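Oligogalacturonate lyase (Vibrio parahaemolyticus RIMD 2210633, PDB 3C5M) probably cleaves short pectin-derived oligogalacturonides by beta-elimination, as a manganese-binding lyase built on a seven-bladed beta-propeller. Local coordinates at residues Glu156-Phe161 with Thr187-His192; Val182-Thr187 with Val203-Glu208; Met218-Glu223 with Asn227-Lys232; Glu243-Ile246 with Ala251-Tyr254; Tyr267-Asn270 with Glu275-Glu278. All blocks are in the same frame, centred on the assembly; numbering follows the deposited sequence.

Contact 1 of 5, residues Glu156-Phe161 with Thr187-His192; sequences EKFAEF and TAWLGH
The backbones of Phe161, in helix 155-163, and Trp189, in the loop leading into strand 190-196, stay 8.2 Å apart between their CA atoms, so large side chains have to bridge the distance. Phe161 comes edge first: its CE2 corner sits over the centre of one face of the indole, with CD2 3.5 Å from Trp189 CE3. The planes stand at 88°, and the Phe161 ring centroid is 4.7 Å from that of the six-membered ring of Trp189, a T-shaped (edge-to-face) pair. Trp189 reaches out to this position because its CG swings opposite the main-chain N (chi1 -174°), which sends the indole toward the helix. One helical turn earlier, Phe158 meets the far rim of the same indole, its CE1 lying 3.4 Å from Trp189 CH2. That pair is oblique, at 61°. Tyr127 adds a further edge-to-face partner to Trp189, and Trp155 packs against Phe158, extending the aromatic cluster. The cluster stays outside the metal site: the Phe158 side chain is about 14 Å from the bound manganese. No hydrogen bond crosses between the segments; the helix is held here to the loop that leads into strand 190-196 by dispersion and by ring hydrogens directed at a pi face.

Contact 2 of 5, residues Val182-Thr187 with Val203-Glu208; sequences VIHQDT and VGFCHE
His184 and Phe205 form the central pair, with His184 CD2 3.9 Å from Phe205 CZ. Their ring centroids are 5.1 Å apart and the planes inclined at 38°, an oblique meeting of the two rings. On one side of this pair two aliphatic tips touch, Ile183 CD1 and Val203 CG1 being 4.3 Å apart. On the other, Asp186 OD1 approaches His207 CE1 at 4.3 Å; the carboxylate is near the imidazole without bonding to it, and its OD2 takes a weak bond from Thr187 N. What puts Ile183 and His184 side by side facing the other strand is a classic beta bulge, where both residues stand opposite Leu170. CG of Phe205 sits between its own backbone N and carbonyl carbon (chi1 70°), and the ring is backed by Trp219, which also meets His207. Leu190 touches His184, Phe205 and His207 together, packing into the same layer. The strands run nearly parallel, 18° between directions and 10.4 Å between axes at closest approach, a spacing of sheets packed face on. Strand 180-186 is the outermost strand of one propeller blade, and it lies against strand 202-207, second in the next, flanked there by strands 190-196 and 219-222.

Contact 3 of 5, residues Met218-Glu223 with Asn227-Lys232; sequences MWLVNE and NVRKIK
Leu220 and Arg229 face each other as a hydrogen-bonded pair of an antiparallel beta hairpin, the last two strands of a propeller blade. Two backbone bonds join them: Leu220 N to Arg229 O at 2.9 Å, and Arg229 N to Leu220 O at 3.0 Å. Further along, Ile231 N bonds to Met218 O. The Arg229 side chain shows how a long polar residue can serve as apolar cover. From CB and CG it bends at chi2 (82°), which lays CD against the neighbouring strand, 3.7 Å from Leu220 CB. NE then passes Leu220 CD2 at 4.1 Å, and that methyl lies over one face of the guanidinium, toward its rim. At the tip NH2 curls back to its own strand for a weak bond with Asn227 O, while Asn222 OD1 stands near the guanidinium plane without bonding to it. Leu220 CD1 meanwhile meets Ile231 CD1. The other face of the hairpin carries Trp219, with the CA of its partner Lys230 over one ring face and its NE1 bonded to Ala216 O. Beyond the indole, Val221 and Val228 run alongside each other in the same direction, with CG2 of Val221 3.5 Å from CG2 of Val228.

Contact 4 of 5, residues Glu243-Ile246 with Ala251-Tyr254; sequences EFWI and AMAY
The indole of Trp245 receives Met252, present as selenomethionine, on one face: Met252 CE is 3.6 Å from Trp245 CE2, and Met252 SE sits 4.2 Å from the centroid of the six-membered ring, 15° off its normal. This is a Met-aromatic contact joined by a CH-pi contact from the methyl group. The bend of Met252 at chi2 (72°) brings SE over the ring, and the further bend at chi3 turns CE onto it. At the indole edge, near its plane, lies the carbonyl of Ala251, with Ala251 O 3.3 Å from Trp245 CE3. The Trp245 NE1 end is turned to another strand, where it bonds to Ile194 O. A second flat group, the Phe244 ring, carries Ala253 CB over one face, 4.1 Å from the ring centroid, and rests against Leu288, Met289 and Ser290 of strand 285-290. Both rings grow from the first strand of a beta hairpin, strands 238-245 and 252-258, which opens a blade of the propeller. Phe244 and Ala253 make a hydrogen-bonded pair of it, with Phe244 N to Ala253 O at 2.9 Å and Ala253 N to Phe244 O at 3.0 Å. Ile246 N bonds to Ala251 O nearer the turn, and Ile246 CG1 closes on Ala253 CB, on the Phe244 side of the sheet. The Phe244 side chain is about 8 Å from that of the manganese ligand His287. Close to the other end, Glu243 packs its CB 4.0 Å from Tyr254 CB and directs OE1 to a salt bridge with Arg217.

Contact 5 of 5, residues Tyr267-Asn270 with Glu275-Glu278; sequences YKAN and ENEE
Tyr267 leans across onto the partner strand and covers Glu278, its CE1 3.6 Å from Glu278 CB. Glu278 CA and CG lie over one face of the ring, whose plane is 88° from that of the carboxylate. The same ring forms a cation-pi pair with Lys232, from the connection that follows strand 229-230. Next, Lys268 supplies the main-chain grip: its N meets Glu277 O at 3.0 Å in an almost straight bond (177°), and Lys268 O accepts Glu277 N at the same 3.0 Å. Its side chain runs extended away from Glu277 to a weak bond with Gly294 O. Ala269 follows in a non-hydrogen-bonded pair with Asn276. Asn270 ends the walk, where its N bonds to Glu275 O at 3.2 Å and its CB rests against Glu275 CG. With CG opposite the main-chain N (chi1 -175°), the amide turns into the loop of this hairpin, where OD1 accepts the N-H groups of Glu272 and Thr273, an Asx turn. Although the two segments hold one lysine and three glutamates, no salt bridge spans them. The outer edge of this propeller blade is therefore joined by backbone bonds and by the tyrosine lying over glutamate carbons.

Read from the N terminus, contact 1 opens at helix 155-163, which lies in the connection between strands 138-145 and 168-174, and closes on the entry to strand 190-196. Contact 2 opens before that loop shuts, so the two cross, sharing Thr187; together they tie one blade to the next. Contacts 3, 4 and 5 then follow in series as short hairpins. Contact 3 completes the sheet that holds strand 202-207 of contact 2, while contacts 4 and 5 are successive hairpins of the following blade, joined by a hydrogen bond from Tyr267 N to Tyr254 O. Lys232 of contact 3, in the connection to strand 238-245, bonds to Tyr254 of contact 4, fastening that connection to the next blade.

Contact 1 of 5, residues Glu156-Phe161 with Thr187-His192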
# COMPACT_ATOMS: atom_id res chain seq x y z
N GLU A 156 -6.52 13.21 -19.31
CA GLU A 156 -7.69 13.47 -20.14
C GLU A 156 -8.55 12.21 -20.16
O GLU A 156 -9.78 12.29 -20.18
CB GLU A 156 -7.27 13.83 -21.58
CG GLU A 156 -6.64 15.22 -21.77
CD GLU A 156 -5.20 15.34 -21.25
OE1 GLU A 156 -5.00 15.28 -20.02
OE2 GLU A 156 -4.27 15.49 -22.08
N LYS A 157 -7.90 11.05 -20.16
CA LYS A 157 -8.60 9.77 -20.17
C LYS A 157 -9.07 9.39 -18.76
O LYS A 157 -9.97 8.56 -18.60
CB LYS A 157 -7.69 8.67 -20.72
CG LYS A 157 -7.85 8.41 -22.21
CD LYS A 157 -9.27 7.94 -22.54
CE LYS A 157 -9.62 6.64 -21.82
NZ LYS A 157 -11.08 6.32 -21.90
N PHE A 158 -8.45 10.00 -17.76
CA PHE A 158 -8.81 9.73 -16.37
C PHE A 158 -10.20 10.25 -16.07
O PHE A 158 -11.10 9.47 -15.72
CB PHE A 158 -7.81 10.40 -15.42
CG PHE A 158 -8.11 10.16 -13.98
CD1 PHE A 158 -7.90 8.91 -13.41
CD2 PHE A 158 -8.60 11.20 -13.18
CE1 PHE A 158 -8.16 8.68 -12.06
CE2 PHE A 158 -8.87 10.98 -11.83
CZ PHE A 158 -8.65 9.73 -11.27
N ALA A 159 -10.38 11.56 -16.19
CA ALA A 159 -11.68 12.18 -15.94
C ALA A 159 -12.71 11.59 -16.90
O ALA A 159 -13.85 11.36 -16.52
CB ALA A 159 -11.58 13.68 -16.13
N GLU A 160 -12.29 11.33 -18.13
CA GLU A 160 -13.15 10.75 -19.15
C GLU A 160 -13.80 9.46 -18.66
O GLU A 160 -15.02 9.29 -18.74
CB GLU A 160 -12.34 10.48 -20.42
CG GLU A 160 -12.74 9.24 -21.22
CD GLU A 160 -14.14 9.32 -21.81
OE1 GLU A 160 -14.58 8.33 -22.44
OE2 GLU A 160 -14.79 10.37 -21.65
N PHE A 161 -12.98 8.55 -18.15
CA PHE A 161 -13.46 7.27 -17.65
C PHE A 161 -14.43 7.46 -16.48
O PHE A 161 -15.42 6.74 -16.36
CB PHE A 161 -12.29 6.42 -17.18
CG PHE A 161 -12.70 5.07 -16.70
CD1 PHE A 161 -13.17 4.11 -17.60
CD2 PHE A 161 -12.63 4.74 -15.35
CE1 PHE A 161 -13.56 2.84 -17.17
CE2 PHE A 161 -13.02 3.47 -14.90
CZ PHE A 161 -13.48 2.52 -15.81
N THR A 187 -22.90 1.47 -10.80
CA THR A 187 -22.52 2.00 -12.10
C THR A 187 -21.59 3.19 -11.95
O THR A 187 -21.61 4.12 -12.75
CB THR A 187 -23.75 2.43 -12.91
OG1 THR A 187 -24.66 3.14 -12.06
CG2 THR A 187 -24.44 1.22 -13.50
N ALA A 188 -20.78 3.14 -10.90
CA ALA A 188 -19.81 4.20 -10.60
C ALA A 188 -18.42 3.58 -10.50
O ALA A 188 -18.29 2.38 -10.24
CB ALA A 188 -20.17 4.88 -9.29
N TRP A 189 -17.39 4.38 -10.70
CA TRP A 189 -16.02 3.89 -10.61
C TRP A 189 -15.62 3.70 -9.13
O TRP A 189 -15.38 4.67 -8.42
CB TRP A 189 -15.06 4.88 -11.28
CG TRP A 189 -13.64 4.40 -11.37
CD1 TRP A 189 -13.17 3.16 -11.04
CD2 TRP A 189 -12.52 5.13 -11.87
NE1 TRP A 189 -11.84 3.08 -11.32
CE2 TRP A 189 -11.41 4.27 -11.82
CE3 TRP A 189 -12.34 6.44 -12.35
CZ2 TRP A 189 -10.14 4.67 -12.25
CZ3 TRP A 189 -11.08 6.83 -12.77
CH2 TRP A 189 -9.99 5.95 -12.72
N LEU A 190 -15.55 2.45 -8.69
CA LEU A 190 -15.20 2.11 -7.31
C LEU A 190 -13.72 1.76 -7.22
O LEU A 190 -13.07 1.53 -8.23
CB LEU A 190 -16.02 0.91 -6.84
CG LEU A 190 -17.52 1.00 -7.07
CD1 LEU A 190 -18.16 -0.33 -6.77
CD2 LEU A 190 -18.09 2.11 -6.21
N GLY A 191 -13.20 1.69 -6.00
CA GLY A 191 -11.80 1.34 -5.86
C GLY A 191 -11.33 1.19 -4.44
O GLY A 191 -12.08 1.40 -3.48
N HIS A 192 -10.06 0.80 -4.32
CA HIS A 192 -9.36 0.60 -3.05
C HIS A 192 -10.18 -0.07 -1.95
O HIS A 192 -10.54 0.55 -0.94
CB HIS A 192 -8.83 1.94 -2.53
CG HIS A 192 -7.87 1.80 -1.38
ND1 HIS A 192 -7.83 2.69 -0.33
CD2 HIS A 192 -6.94 0.86 -1.12
CE1 HIS A 192 -6.90 2.31 0.53
NE2 HIS A 192 -6.35 1.20 0.08

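Contact 2 of 5, residues Val182-Thr187 with Val203-Glu208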
# COMPACT_ATOMS: atom_id res chain seq x y z
N VAL A 182 -20.51 -11.17 -4.56
CA VAL A 182 -20.61 -9.73 -4.79
C VAL A 182 -21.27 -9.05 -3.59
O VAL A 182 -22.46 -9.23 -3.36
CB VAL A 182 -21.45 -9.42 -6.05
CG1 VAL A 182 -21.53 -7.92 -6.27
CG2 VAL A 182 -20.84 -10.09 -7.26
N ILE A 183 -20.50 -8.26 -2.83
CA ILE A 183 -21.08 -7.59 -1.66
C ILE A 183 -21.57 -6.19 -1.96
O ILE A 183 -22.19 -5.56 -1.11
CB ILE A 183 -20.08 -7.52 -0.48
CG1 ILE A 183 -18.90 -6.64 -0.83
CG2 ILE A 183 -19.59 -8.91 -0.10
CD1 ILE A 183 -17.82 -6.66 0.24
N HIS A 184 -21.29 -5.70 -3.16
CA HIS A 184 -21.72 -4.37 -3.56
C HIS A 184 -21.40 -4.10 -5.02
O HIS A 184 -20.28 -4.31 -5.45
CB HIS A 184 -21.04 -3.30 -2.70
CG HIS A 184 -21.42 -1.90 -3.07
ND1 HIS A 184 -22.68 -1.39 -2.84
CD2 HIS A 184 -20.75 -0.94 -3.73
CE1 HIS A 184 -22.77 -0.18 -3.36
NE2 HIS A 184 -21.60 0.12 -3.91
N GLN A 185 -22.38 -3.62 -5.78
CA GLN A 185 -22.15 -3.31 -7.18
C GLN A 185 -22.62 -1.89 -7.42
O GLN A 185 -23.29 -1.31 -6.57
CB GLN A 185 -22.92 -4.28 -8.07
CG GLN A 185 -22.50 -4.22 -9.52
CD GLN A 185 -22.67 -5.56 -10.22
OE1 GLN A 185 -22.34 -6.62 -9.66
NE2 GLN A 185 -23.17 -5.54 -11.44
N ASP A 186 -22.28 -1.31 -8.57
CA ASP A 186 -22.68 0.07 -8.84
C ASP A 186 -22.18 0.53 -10.20
O ASP A 186 -21.16 0.05 -10.70
CB ASP A 186 -22.14 0.98 -7.73
CG ASP A 186 -22.81 2.35 -7.70
OD1 ASP A 186 -22.45 3.17 -6.83
OD2 ASP A 186 -23.70 2.59 -8.55
N THR A 187 -22.90 1.47 -10.80
CA THR A 187 -22.52 2.00 -12.10
C THR A 187 -21.59 3.19 -11.95
O THR A 187 -21.61 4.12 -12.75
CB THR A 187 -23.75 2.43 -12.91
OG1 THR A 187 -24.66 3.14 -12.06
CG2 THR A 187 -24.44 1.22 -13.50
N VAL A 203 -16.06 -3.16 5.59
CA VAL A 203 -15.20 -3.17 4.41
C VAL A 203 -15.20 -1.79 3.77
O VAL A 203 -16.19 -1.38 3.19
CB VAL A 203 -15.70 -4.20 3.37
CG1 VAL A 203 -14.82 -4.18 2.14
CG2 VAL A 203 -15.75 -5.60 3.97
N GLY A 204 -14.09 -1.06 3.87
CA GLY A 204 -14.05 0.27 3.28
C GLY A 204 -13.62 0.27 1.82
O GLY A 204 -12.72 -0.46 1.44
N PHE A 205 -14.29 1.08 1.01
CA PHE A 205 -13.97 1.21 -0.41
C PHE A 205 -14.13 2.67 -0.75
O PHE A 205 -14.28 3.49 0.15
CB PHE A 205 -14.90 0.34 -1.28
CG PHE A 205 -16.32 0.83 -1.36
CD1 PHE A 205 -16.78 1.51 -2.48
CD2 PHE A 205 -17.21 0.59 -0.31
CE1 PHE A 205 -18.10 1.94 -2.56
CE2 PHE A 205 -18.53 1.02 -0.39
CZ PHE A 205 -18.98 1.70 -1.51
N CYS A 206 -14.09 3.02 -2.03
CA CYS A 206 -14.20 4.43 -2.38
C CYS A 206 -14.56 4.64 -3.83
O CYS A 206 -14.50 3.72 -4.63
CB CYS A 206 -12.87 5.11 -2.15
SG CYS A 206 -11.67 4.69 -3.46
N HIS A 207 -14.90 5.88 -4.15
CA HIS A 207 -15.22 6.24 -5.52
C HIS A 207 -13.96 6.89 -6.09
O HIS A 207 -13.40 7.80 -5.49
CB HIS A 207 -16.39 7.24 -5.59
CG HIS A 207 -17.70 6.69 -5.12
ND1 HIS A 207 -18.06 5.37 -5.29
CD2 HIS A 207 -18.75 7.29 -4.51
CE1 HIS A 207 -19.28 5.18 -4.81
NE2 HIS A 207 -19.72 6.33 -4.34
N GLU A 208 -13.50 6.39 -7.24
CA GLU A 208 -12.32 6.93 -7.89
C GLU A 208 -12.70 8.12 -8.74
O GLU A 208 -13.88 8.42 -8.91
CB GLU A 208 -11.66 5.88 -8.77
CG GLU A 208 -10.97 4.80 -7.97
CD GLU A 208 -9.91 5.37 -7.05
OE1 GLU A 208 -9.30 4.59 -6.29
OE2 GLU A 208 -9.68 6.60 -7.08

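Contact 3 of 5, residues Met218-Glu223 with Asn227-Lys232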
# COMPACT_ATOMS: atom_id res chain seq x y z
N MSE A 218 -14.62 8.54 0.87
CA MSE A 218 -14.61 7.87 2.15
C MSE A 218 -15.86 7.01 2.30
O MSE A 218 -16.85 7.46 2.88
CB MSE A 218 -14.57 8.90 3.29
CG MSE A 218 -13.37 9.87 3.28
SE MSE A 218 -11.66 9.05 3.79
CE MSE A 218 -11.09 8.62 1.98
N TRP A 219 -15.84 5.79 1.78
CA TRP A 219 -17.01 4.93 1.92
C TRP A 219 -16.78 3.71 2.79
O TRP A 219 -15.65 3.26 2.98
CB TRP A 219 -17.52 4.49 0.56
CG TRP A 219 -18.20 5.56 -0.19
CD1 TRP A 219 -17.63 6.45 -1.04
CD2 TRP A 219 -19.59 5.86 -0.17
NE1 TRP A 219 -18.58 7.29 -1.56
CE2 TRP A 219 -19.80 6.95 -1.04
CE3 TRP A 219 -20.69 5.31 0.50
CZ2 TRP A 219 -21.06 7.50 -1.26
CZ3 TRP A 219 -21.95 5.86 0.28
CH2 TRP A 219 -22.12 6.94 -0.59
N LEU A 220 -17.88 3.17 3.32
CA LEU A 220 -17.87 1.99 4.19
C LEU A 220 -19.13 1.16 3.90
O LEU A 220 -20.15 1.70 3.51
CB LEU A 220 -17.86 2.42 5.66
CG LEU A 220 -16.73 1.89 6.54
CD1 LEU A 220 -15.39 2.31 5.95
CD2 LEU A 220 -16.87 2.42 7.97
N VAL A 221 -19.03 -0.15 4.07
CA VAL A 221 -20.17 -1.03 3.83
C VAL A 221 -19.93 -2.35 4.55
O VAL A 221 -18.79 -2.78 4.69
CB VAL A 221 -20.35 -1.30 2.32
CG1 VAL A 221 -19.08 -1.92 1.75
CG2 VAL A 221 -21.52 -2.22 2.10
N ASN A 222 -20.99 -2.99 5.03
CA ASN A 222 -20.81 -4.25 5.74
C ASN A 222 -20.56 -5.43 4.82
O ASN A 222 -20.88 -5.38 3.64
CB ASN A 222 -22.01 -4.53 6.63
CG ASN A 222 -22.07 -3.59 7.79
OD1 ASN A 222 -22.77 -2.59 7.75
ND2 ASN A 222 -21.31 -3.88 8.84
N GLU A 223 -20.00 -6.49 5.37
CA GLU A 223 -19.69 -7.64 4.57
C GLU A 223 -20.91 -8.23 3.89
O GLU A 223 -20.82 -8.71 2.75
CB GLU A 223 -19.01 -8.71 5.40
CG GLU A 223 -18.46 -9.83 4.56
CD GLU A 223 -17.58 -10.74 5.36
OE1 GLU A 223 -17.14 -11.78 4.82
OE2 GLU A 223 -17.31 -10.42 6.54
N ASN A 227 -25.87 -1.27 4.72
CA ASN A 227 -25.39 -0.11 5.46
C ASN A 227 -24.30 0.67 4.73
O ASN A 227 -23.32 1.10 5.35
CB ASN A 227 -24.90 -0.51 6.85
CG ASN A 227 -25.99 -0.44 7.91
OD1 ASN A 227 -25.74 -0.68 9.09
ND2 ASN A 227 -27.20 -0.09 7.49
N VAL A 228 -24.46 0.83 3.43
CA VAL A 228 -23.50 1.58 2.64
C VAL A 228 -23.58 3.03 3.11
O VAL A 228 -24.62 3.67 2.99
CB VAL A 228 -23.82 1.50 1.13
CG1 VAL A 228 -22.87 2.36 0.33
CG2 VAL A 228 -23.73 0.06 0.66
N ARG A 229 -22.48 3.55 3.65
CA ARG A 229 -22.46 4.92 4.13
C ARG A 229 -21.13 5.63 3.92
O ARG A 229 -20.11 4.99 3.68
CB ARG A 229 -22.86 4.97 5.61
CG ARG A 229 -22.52 3.74 6.46
CD ARG A 229 -21.10 3.75 6.94
NE ARG A 229 -20.88 2.97 8.16
CZ ARG A 229 -20.99 1.64 8.26
NH1 ARG A 229 -20.76 1.05 9.42
NH2 ARG A 229 -21.34 0.91 7.21
N LYS A 230 -21.14 6.95 4.00
CA LYS A 230 -19.91 7.71 3.82
C LYS A 230 -19.29 8.02 5.18
O LYS A 230 -19.99 8.42 6.10
CB LYS A 230 -20.21 9.00 3.05
CG LYS A 230 -21.39 9.77 3.60
CD LYS A 230 -21.60 11.08 2.85
CE LYS A 230 -21.86 10.84 1.38
NZ LYS A 230 -21.97 12.12 0.64
N ILE A 231 -17.98 7.81 5.29
CA ILE A 231 -17.24 8.03 6.53
C ILE A 231 -17.42 9.44 7.09
O ILE A 231 -17.62 9.62 8.29
CB ILE A 231 -15.73 7.74 6.31
CG1 ILE A 231 -15.52 6.27 5.95
CG2 ILE A 231 -14.94 8.11 7.56
CD1 ILE A 231 -14.09 5.90 5.66
N LYS A 232 -17.34 10.43 6.21
CA LYS A 232 -17.46 11.83 6.62
C LYS A 232 -18.52 12.50 5.77
O LYS A 232 -18.77 12.08 4.64
CB LYS A 232 -16.11 12.53 6.43
CG LYS A 232 -15.96 13.89 7.09
CD LYS A 232 -14.67 14.56 6.60
CE LYS A 232 -14.23 15.75 7.47
NZ LYS A 232 -13.78 15.36 8.85

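Contact 4 of 5, residues Glu243-Ile246 with Ala251-Tyr254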
# COMPACT_ATOMS: atom_id res chain seq x y z
N GLU A 243 -6.61 7.63 2.44
CA GLU A 243 -7.24 6.86 3.51
C GLU A 243 -6.60 5.48 3.69
O GLU A 243 -6.14 4.84 2.74
CB GLU A 243 -8.74 6.69 3.24
CG GLU A 243 -9.09 5.63 2.18
CD GLU A 243 -9.10 6.18 0.76
OE1 GLU A 243 -8.36 7.14 0.46
OE2 GLU A 243 -9.84 5.62 -0.08
N PHE A 244 -6.57 5.03 4.94
CA PHE A 244 -6.01 3.73 5.24
C PHE A 244 -6.38 3.31 6.66
O PHE A 244 -6.42 4.12 7.58
CB PHE A 244 -4.48 3.76 5.06
CG PHE A 244 -3.75 4.53 6.12
CD1 PHE A 244 -3.30 3.89 7.27
CD2 PHE A 244 -3.53 5.90 5.98
CE1 PHE A 244 -2.64 4.60 8.27
CE2 PHE A 244 -2.87 6.62 6.98
CZ PHE A 244 -2.42 5.97 8.12
N TRP A 245 -6.69 2.03 6.83
CA TRP A 245 -7.05 1.50 8.13
C TRP A 245 -5.81 1.48 8.98
O TRP A 245 -4.73 1.16 8.50
CB TRP A 245 -7.58 0.07 8.00
CG TRP A 245 -9.00 -0.05 7.57
CD1 TRP A 245 -9.47 -0.71 6.47
CD2 TRP A 245 -10.13 0.51 8.23
NE1 TRP A 245 -10.83 -0.60 6.40
CE2 TRP A 245 -11.27 0.15 7.47
CE3 TRP A 245 -10.30 1.27 9.38
CZ2 TRP A 245 -12.57 0.53 7.84
CZ3 TRP A 245 -11.59 1.66 9.75
CH2 TRP A 245 -12.70 1.28 8.98
N ILE A 246 -5.95 1.84 10.25
CA ILE A 246 -4.80 1.78 11.13
C ILE A 246 -4.73 0.29 11.47
O ILE A 246 -5.74 -0.32 11.79
CB ILE A 246 -5.04 2.60 12.38
CG1 ILE A 246 -5.15 4.07 11.99
CG2 ILE A 246 -3.91 2.37 13.37
CD1 ILE A 246 -5.34 4.99 13.15
N ALA A 251 -9.21 2.90 13.81
CA ALA A 251 -9.86 3.95 13.04
C ALA A 251 -9.42 4.01 11.58
O ALA A 251 -8.50 3.31 11.17
CB ALA A 251 -9.61 5.30 13.71
N MSE A 252 -10.09 4.86 10.81
CA MSE A 252 -9.77 5.06 9.40
C MSE A 252 -9.05 6.39 9.30
O MSE A 252 -9.69 7.44 9.38
CB MSE A 252 -11.04 5.11 8.56
CG MSE A 252 -10.84 5.44 7.08
SE MSE A 252 -10.04 4.00 6.06
CE MSE A 252 -11.65 3.08 5.46
N ALA A 253 -7.73 6.37 9.13
CA ALA A 253 -6.98 7.62 9.02
C ALA A 253 -6.93 8.12 7.59
O ALA A 253 -6.85 7.33 6.64
CB ALA A 253 -5.56 7.43 9.56
N TYR A 254 -6.99 9.44 7.42
CA TYR A 254 -6.90 10.04 6.10
C TYR A 254 -6.41 11.49 6.17
O TYR A 254 -6.16 12.03 7.24
CB TYR A 254 -8.25 9.98 5.39
CG TYR A 254 -9.34 10.76 6.06
CD1 TYR A 254 -10.06 10.23 7.13
CD2 TYR A 254 -9.61 12.08 5.66
CE1 TYR A 254 -11.02 10.98 7.79
CE2 TYR A 254 -10.57 12.84 6.32
CZ TYR A 254 -11.27 12.29 7.38
OH TYR A 254 -12.19 13.07 8.04

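Contact 5 of 5, residues Tyr267-Asn270 with Glu275-Glu278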
# COMPACT_ATOMS: atom_id res chain seq x y z
N TYR A 267 -6.67 13.09 9.67
CA TYR A 267 -7.91 12.85 10.39
C TYR A 267 -8.10 11.38 10.71
O TYR A 267 -7.66 10.53 9.96
CB TYR A 267 -9.10 13.32 9.53
CG TYR A 267 -9.52 14.75 9.76
CD1 TYR A 267 -10.41 15.08 10.78
CD2 TYR A 267 -9.03 15.77 8.95
CE1 TYR A 267 -10.80 16.40 10.99
CE2 TYR A 267 -9.42 17.09 9.15
CZ TYR A 267 -10.31 17.40 10.17
OH TYR A 267 -10.70 18.70 10.36
N LYS A 268 -8.74 11.10 11.84
CA LYS A 268 -9.03 9.73 12.25
C LYS A 268 -10.54 9.60 12.36
O LYS A 268 -11.19 10.39 13.04
CB LYS A 268 -8.40 9.41 13.62
CG LYS A 268 -6.95 8.96 13.58
CD LYS A 268 -6.45 8.56 14.98
CE LYS A 268 -4.99 8.08 14.96
NZ LYS A 268 -4.42 7.89 16.32
N ALA A 269 -11.10 8.60 11.68
CA ALA A 269 -12.54 8.37 11.72
C ALA A 269 -12.86 7.07 12.45
O ALA A 269 -12.27 6.03 12.16
CB ALA A 269 -13.09 8.31 10.30
N ASN A 270 -13.79 7.12 13.40
CA ASN A 270 -14.20 5.93 14.15
C ASN A 270 -15.08 5.05 13.26
O ASN A 270 -16.14 5.49 12.83
CB ASN A 270 -14.99 6.37 15.39
CG ASN A 270 -15.35 5.20 16.28
OD1 ASN A 270 -15.99 4.25 15.86
ND2 ASN A 270 -14.94 5.29 17.54
N GLU A 275 -17.65 8.98 13.64
CA GLU A 275 -17.38 10.35 13.99
C GLU A 275 -15.91 10.66 13.72
O GLU A 275 -15.02 10.00 14.26
CB GLU A 275 -17.69 10.59 15.46
CG GLU A 275 -16.78 9.85 16.40
CD GLU A 275 -16.60 10.61 17.68
OE1 GLU A 275 -17.59 10.75 18.43
OE2 GLU A 275 -15.47 11.09 17.93
N ASN A 276 -15.66 11.66 12.89
CA ASN A 276 -14.29 12.03 12.55
C ASN A 276 -13.71 13.07 13.50
O ASN A 276 -14.45 13.80 14.16
CB ASN A 276 -14.24 12.55 11.11
CG ASN A 276 -14.76 11.54 10.10
OD1 ASN A 276 -15.93 11.17 10.12
ND2 ASN A 276 -13.89 11.08 9.21
N GLU A 277 -12.39 13.12 13.58
CA GLU A 277 -11.71 14.07 14.45
C GLU A 277 -10.28 14.32 13.99
O GLU A 277 -9.54 13.39 13.66
CB GLU A 277 -11.71 13.57 15.90
CG GLU A 277 -11.19 12.15 16.06
CD GLU A 277 -11.06 11.75 17.52
OE1 GLU A 277 -10.20 12.34 18.22
OE2 GLU A 277 -11.81 10.86 17.97
N GLU A 278 -9.90 15.59 13.96
CA GLU A 278 -8.57 16.01 13.55
C GLU A 278 -7.51 15.47 14.52
O GLU A 278 -7.75 15.39 15.72
CB GLU A 278 -8.53 17.53 13.50
CG GLU A 278 -7.21 18.13 13.04
CD GLU A 278 -7.23 19.65 13.09
OE1 GLU A 278 -8.11 20.26 12.45
OE2 GLU A 278 -6.36 20.23 13.78